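Protein RMD9, mitochondrial (Saccharomyces cerevisiae S288C, PDB 7A9X) binds a dodecameric sequence element in the 3'-untranslated regions of yeast mitochondrial mRNAs and takes part in the processing or stability of these messages. Local coordinates at residues I256-Y261 with F290-N296; H42-F47 with R89-L93. All coordinates share one frame; numbering follows the deposited sequence.

In the fold
Starting from the N terminus, the chain closes contact 2 first: helix 41-48 leads off, and after a partly disordered excursion through helix 52-59 the chain returns along helix 78-97, whose 89-93 turn packs roughly antiparallel against 42-47. This contact lies ahead of the repeats. The chain then runs through further helices to contact 1, where the end of helix 245-257 and the turn after it, in PPR3, meet the end of helix 281-292 and the turn after that, in PPR4. The two contacts follow in series, neither enclosing nor crossing the other, with centres about 45 Å apart. Contact 2 joins two N-terminal helices; contact 1 joins consecutive repeats.

Contact 1: I256-Y261 with F290-N296; sequences IKAEDY and FIGDSKN
Ile256 drives its CD1 methyl squarely onto the ring of Phe290, 3.5 Å from the ring centroid and only 6° off the normal, a CH-pi contact over the face. With CG1 beside the backbone N (chi1 -71°), the other branch, CG2, is directed at the opposite turn, where it lies 3.4 Å from Ser294 OG. That hydroxyl donates back to Phe290 O at 2.8 Å, so this buried hydroxyl is satisfied by the last turn of helix 281-292, just before it. Phe290 is further enclosed by Phe303, stacked on it, and by Phe268, edge-to-face.

These are equivalent places in consecutive pentatricopeptide repeats: the first helices of PPR3 and PPR4, side by side in the superhelix, end here and turn into their second helices. The turn after 245-257 is a Schellman motif, with Glu259 at positive phi, and Tyr261 follows on the next helix. Its phenol reaches across to the turn before helix 297-308, and OH accepts from Asn296 N at 3.0 Å (N-H...O 151°). The same hydroxyl donates to Glu259 OE1 at 3.1 Å, on the anti side of the carboxylate, so Glu259 helps fix the phenol at the neighbouring helix start.

Toward solvent the fit slackens. Glu259, Lys257 and Lys295 are exposed and each offers little surface; Glu259 OE1 touches Lys295 only at CB, 3.4 Å away. The salt bridge from Lys257 NZ to Asp293 OD1 is long, 4.0 Å; the other carboxylate oxygen of Asp293 is bonded to Ser289. Lys257 NZ and Lys295 NZ come within 5.3 Å of each other without touching.

Contact 2: H42-F47 with R89-L93; sequences HELLSF and RAMEL
Leu93 pushes its CD1 methyl up against helix 41-48, overlapping Ser46 and the start of Phe47: CD1 is 3.3 Å from Ser46 OG and 3.6 Å from Phe47 N. Its other methyl, CD2, lies 4.1 Å from Glu43 CB, so the forked end spans one turn of the facing helix. The Ser46 hydroxyl sits between its own backbone N and carbonyl carbon (chi1 58°), close to the carbonyl oxygens of both His42 and Glu43.

On one flank the Phe47 ring, its CG anti to the backbone N, runs past the edge of helix 78-97. Ala90 O meets the rim of the ring in plane, 3.8 Å from CE2, while Phe103 packs edge-to-face against the same ring and Leu111 of helix 105-128 touches it as well. The segments 42-47 and 89-93 run roughly antiparallel, 149° between their directions, their axes approaching to 9.9 Å: a helical pair in the N-terminal region, ahead of the pentatricopeptide repeats. No hydrogen bond crosses between them; they meet by van der Waals contact, largely methyls and a ring edge against backbone and hydroxyl. One turn further along, Glu43 OE1 bonds to Ser96.

The other flank is polar and more open. Arg89, bent at chi2 (72°), folds its guanidinium over Leu93, with CD2 of that leucine 3.8 Å above the centre of the plane. Its NH2 makes a 2.6 Å salt bridge to Glu92 OE2, which lies near the guanidinium plane and holds the group in this orientation, while NH1 stays 3.7 Å from Ser46 OG.

Contact 1: I256-Y261 with F290-N296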
loop_
_atom_site.group_PDB
_atom_site.type_symbol
_atom_site.label_atom_id
_atom_site.label_comp_id
_atom_site.label_asym_id
_atom_site.label_seq_id
_atom_site.Cartn_x
_atom_site.Cartn_y
_atom_site.Cartn_z
ATOM N N ILE A 256 7.576 23.146 0.113
ATOM C CA ILE A 256 8.300 22.134 0.876
ATOM C C ILE A 256 9.229 21.350 -0.041
ATOM O O ILE A 256 10.410 21.146 0.269
ATOM C CB ILE A 256 7.312 21.206 1.606
ATOM C CG1 ILE A 256 6.633 21.946 2.760
ATOM C CG2 ILE A 256 8.020 19.958 2.111
ATOM C CD1 ILE A 256 5.613 21.107 3.506
ATOM N N LYS A 257 8.708 20.896 -1.185
ATOM C CA LYS A 257 9.548 20.230 -2.174
ATOM C C LYS A 257 10.646 21.156 -2.681
ATOM O O LYS A 257 11.791 20.729 -2.865
ATOM C CB LYS A 257 8.694 19.731 -3.340
ATOM C CG LYS A 257 7.884 18.481 -3.043
ATOM C CD LYS A 257 8.773 17.251 -2.966
ATOM C CE LYS A 257 7.946 15.989 -2.792
ATOM N NZ LYS A 257 8.799 14.770 -2.808
ATOM N N ALA A 258 10.319 22.429 -2.914
ATOM C CA ALA A 258 11.325 23.380 -3.366
ATOM C C ALA A 258 12.265 23.817 -2.251
ATOM O O ALA A 258 13.210 24.564 -2.521
ATOM C CB ALA A 258 10.651 24.605 -3.985
ATOM N N GLU A 259 12.022 23.370 -1.019
ATOM C CA GLU A 259 12.839 23.689 0.150
ATOM C C GLU A 259 12.849 25.180 0.465
ATOM O O GLU A 259 13.737 25.659 1.179
ATOM C CB GLU A 259 14.270 23.166 -0.006
ATOM C CG GLU A 259 14.336 21.681 -0.326
ATOM C CD GLU A 259 15.700 21.082 -0.053
ATOM O OE1 GLU A 259 16.097 21.023 1.131
ATOM O OE2 GLU A 259 16.372 20.670 -1.021
ATOM N N ASP A 260 11.877 25.929 -0.060
ATOM C CA ASP A 260 11.636 27.302 0.380
ATOM C C ASP A 260 10.738 27.239 1.615
ATOM O O ASP A 260 9.546 27.555 1.592
ATOM C CB ASP A 260 11.020 28.138 -0.735
ATOM C CG ASP A 260 11.071 29.631 -0.448
ATOM O OD1 ASP A 260 11.131 30.019 0.735
ATOM O OD2 ASP A 260 11.057 30.421 -1.413
ATOM N N TYR A 261 11.355 26.830 2.724
ATOM C CA TYR A 261 10.594 26.503 3.923
ATOM C C TYR A 261 9.974 27.735 4.572
ATOM O O TYR A 261 8.900 27.635 5.175
ATOM C CB TYR A 261 11.488 25.763 4.918
ATOM C CG TYR A 261 12.033 24.460 4.373
ATOM C CD1 TYR A 261 11.183 23.399 4.084
ATOM C CD2 TYR A 261 13.393 24.288 4.148
ATOM C CE1 TYR A 261 11.671 22.204 3.587
ATOM C CE2 TYR A 261 13.891 23.095 3.649
ATOM C CZ TYR A 261 13.023 22.057 3.372
ATOM O OH TYR A 261 13.503 20.866 2.877
ATOM N N PHE A 290 5.297 18.232 5.862
ATOM C CA PHE A 290 6.545 18.677 6.479
ATOM C C PHE A 290 7.359 17.504 7.005
ATOM O O PHE A 290 8.592 17.573 7.050
ATOM C CB PHE A 290 6.266 19.661 7.618
ATOM C CG PHE A 290 5.985 21.063 7.162
ATOM C CD1 PHE A 290 7.016 21.889 6.736
ATOM C CD2 PHE A 290 4.694 21.564 7.180
ATOM C CE1 PHE A 290 6.760 23.186 6.322
ATOM C CE2 PHE A 290 4.431 22.860 6.767
ATOM C CZ PHE A 290 5.466 23.672 6.339
ATOM N N ILE A 291 6.691 16.423 7.403
ATOM C CA ILE A 291 7.387 15.282 7.983
ATOM C C ILE A 291 7.988 14.404 6.895
ATOM O O ILE A 291 9.166 14.034 6.956
ATOM C CB ILE A 291 6.427 14.482 8.882
ATOM C CG1 ILE A 291 5.941 15.354 10.039
ATOM C CG2 ILE A 291 7.095 13.211 9.391
ATOM C CD1 ILE A 291 4.963 14.651 10.948
ATOM N N GLY A 292 7.195 14.064 5.883
ATOM C CA GLY A 292 7.611 13.087 4.896
ATOM C C GLY A 292 8.218 13.651 3.628
ATOM O O GLY A 292 8.812 12.902 2.845
ATOM N N ASP A 293 8.088 14.960 3.402
ATOM C CA ASP A 293 8.572 15.567 2.169
ATOM C C ASP A 293 9.688 16.582 2.354
ATOM O O ASP A 293 10.353 16.920 1.367
ATOM C CB ASP A 293 7.418 16.244 1.413
ATOM C CG ASP A 293 6.386 15.254 0.930
ATOM O OD1 ASP A 293 6.776 14.123 0.570
ATOM O OD2 ASP A 293 5.187 15.601 0.916
ATOM N N SER A 294 9.915 17.082 3.566
ATOM C CA SER A 294 10.972 18.061 3.784
ATOM C C SER A 294 12.329 17.371 3.744
ATOM O O SER A 294 12.589 16.448 4.526
ATOM C CB SER A 294 10.777 18.781 5.118
ATOM O OG SER A 294 9.538 19.469 5.152
ATOM N N LYS A 295 13.190 17.814 2.825
ATOM C CA LYS A 295 14.554 17.307 2.793
ATOM C C LYS A 295 15.362 17.786 3.991
ATOM O O LYS A 295 16.362 17.149 4.340
ATOM C CB LYS A 295 15.242 17.714 1.486
ATOM C CG LYS A 295 15.586 16.539 0.584
ATOM C CD LYS A 295 14.373 15.653 0.352
ATOM C CE LYS A 295 14.731 14.438 -0.487
ATOM N NZ LYS A 295 13.533 13.605 -0.793
ATOM N N ASN A 296 14.963 18.889 4.622
ATOM C CA ASN A 296 15.589 19.333 5.865
ATOM C C ASN A 296 15.056 18.465 6.996
ATOM O O ASN A 296 13.926 18.643 7.459
ATOM C CB ASN A 296 15.317 20.809 6.119
ATOM C CG ASN A 296 15.837 21.265 7.470
ATOM O OD1 ASN A 296 15.149 21.960 8.211
ATOM N ND2 ASN A 296 17.062 20.865 7.799
#

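Contact 2: H42-F47 with R89-L93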
loop_
_atom_site.group_PDB
_atom_site.type_symbol
_atom_site.label_atom_id
_atom_site.label_comp_id
_atom_site.label_asym_id
_atom_site.label_seq_id
_atom_site.Cartn_x
_atom_site.Cartn_y
_atom_site.Cartn_z
ATOM N N HIS A 42 -38.244 8.865 -10.637
ATOM C CA HIS A 42 -37.953 7.805 -9.675
ATOM C C HIS A 42 -36.466 7.480 -9.639
ATOM O O HIS A 42 -35.912 7.198 -8.571
ATOM C CB HIS A 42 -38.767 6.552 -10.003
ATOM C CG HIS A 42 -38.405 5.363 -9.166
ATOM N ND1 HIS A 42 -37.664 4.308 -9.653
ATOM C CD2 HIS A 42 -38.670 5.069 -7.871
ATOM C CE1 HIS A 42 -37.494 3.412 -8.697
ATOM N NE2 HIS A 42 -38.094 3.850 -7.606
ATOM N N GLU A 43 -35.801 7.518 -10.795
ATOM C CA GLU A 43 -34.368 7.243 -10.821
ATOM C C GLU A 43 -33.577 8.378 -10.185
ATOM O O GLU A 43 -32.561 8.137 -9.524
ATOM C CB GLU A 43 -33.907 6.999 -12.256
ATOM C CG GLU A 43 -34.572 5.808 -12.912
ATOM C CD GLU A 43 -34.085 5.579 -14.324
ATOM O OE1 GLU A 43 -33.152 6.291 -14.752
ATOM O OE2 GLU A 43 -34.635 4.689 -15.007
ATOM N N LEU A 44 -34.026 9.623 -10.377
ATOM C CA LEU A 44 -33.379 10.753 -9.717
ATOM C C LEU A 44 -33.608 10.716 -8.212
ATOM O O LEU A 44 -32.696 11.017 -7.432
ATOM C CB LEU A 44 -33.890 12.069 -10.302
ATOM C CG LEU A 44 -33.373 12.479 -11.683
ATOM C CD1 LEU A 44 -34.218 13.608 -12.245
ATOM C CD2 LEU A 44 -31.916 12.896 -11.609
ATOM N N LEU A 45 -34.819 10.352 -7.783
ATOM C CA LEU A 45 -35.110 10.302 -6.355
ATOM C C LEU A 45 -34.308 9.207 -5.665
ATOM O O LEU A 45 -33.735 9.435 -4.593
ATOM C CB LEU A 45 -36.608 10.098 -6.131
ATOM C CG LEU A 45 -37.398 11.347 -5.730
ATOM C CD1 LEU A 45 -36.917 11.876 -4.385
ATOM C CD2 LEU A 45 -37.311 12.430 -6.800
ATOM N N SER A 46 -34.251 8.016 -6.267
ATOM C CA SER A 46 -33.490 6.924 -5.672
ATOM C C SER A 46 -31.995 7.214 -5.688
ATOM O O SER A 46 -31.277 6.804 -4.769
ATOM C CB SER A 46 -33.787 5.613 -6.403
ATOM O OG SER A 46 -33.476 5.720 -7.782
ATOM N N PHE A 47 -31.510 7.912 -6.721
ATOM C CA PHE A 47 -30.098 8.280 -6.773
ATOM C C PHE A 47 -29.728 9.187 -5.609
ATOM O O PHE A 47 -28.678 9.008 -4.982
ATOM C CB PHE A 47 -29.784 8.960 -8.107
ATOM C CG PHE A 47 -28.371 9.478 -8.218
ATOM C CD1 PHE A 47 -28.063 10.785 -7.867
ATOM C CD2 PHE A 47 -27.353 8.664 -8.689
ATOM C CE1 PHE A 47 -26.767 11.264 -7.971
ATOM C CE2 PHE A 47 -26.053 9.139 -8.798
ATOM C CZ PHE A 47 -25.759 10.440 -8.439
ATOM N N ARG A 89 -25.443 0.527 -7.175
ATOM C CA ARG A 89 -26.763 1.009 -7.571
ATOM C C ARG A 89 -26.698 2.449 -8.065
ATOM O O ARG A 89 -27.284 2.789 -9.100
ATOM C CB ARG A 89 -27.737 0.882 -6.399
ATOM C CG ARG A 89 -29.018 1.694 -6.546
ATOM C CD ARG A 89 -29.955 1.115 -7.595
ATOM N NE ARG A 89 -31.296 1.684 -7.480
ATOM C CZ ARG A 89 -32.284 1.463 -8.342
ATOM N NH1 ARG A 89 -33.470 2.023 -8.152
ATOM N NH2 ARG A 89 -32.084 0.685 -9.397
ATOM N N ALA A 90 -25.990 3.314 -7.333
ATOM C CA ALA A 90 -25.832 4.694 -7.779
ATOM C C ALA A 90 -25.108 4.756 -9.117
ATOM O O ALA A 90 -25.467 5.554 -9.991
ATOM C CB ALA A 90 -25.082 5.509 -6.725
ATOM N N MET A 91 -24.084 3.919 -9.293
ATOM C CA MET A 91 -23.366 3.892 -10.561
ATOM C C MET A 91 -24.248 3.352 -11.677
ATOM O O MET A 91 -24.167 3.816 -12.820
ATOM C CB MET A 91 -22.098 3.053 -10.424
ATOM C CG MET A 91 -21.011 3.458 -11.388
ATOM S SD MET A 91 -20.543 5.175 -11.115
ATOM C CE MET A 91 -19.992 5.624 -12.756
ATOM N N GLU A 92 -25.094 2.371 -11.362
ATOM C CA GLU A 92 -26.055 1.872 -12.339
ATOM C C GLU A 92 -27.047 2.957 -12.734
ATOM O O GLU A 92 -27.359 3.118 -13.920
ATOM C CB GLU A 92 -26.775 0.649 -11.770
ATOM C CG GLU A 92 -28.248 0.550 -12.124
ATOM C CD GLU A 92 -28.956 -0.526 -11.325
ATOM O OE1 GLU A 92 -28.411 -1.644 -11.212
ATOM O OE2 GLU A 92 -30.052 -0.249 -10.797
ATOM N N LEU A 93 -27.544 3.721 -11.757
ATOM C CA LEU A 93 -28.461 4.811 -12.066
ATOM C C LEU A 93 -27.775 5.920 -12.854
ATOM O O LEU A 93 -28.436 6.641 -13.607
ATOM C CB LEU A 93 -29.063 5.370 -10.776
ATOM C CG LEU A 93 -30.008 4.443 -10.011
ATOM C CD1 LEU A 93 -30.373 5.041 -8.660
ATOM C CD2 LEU A 93 -31.255 4.168 -10.836
#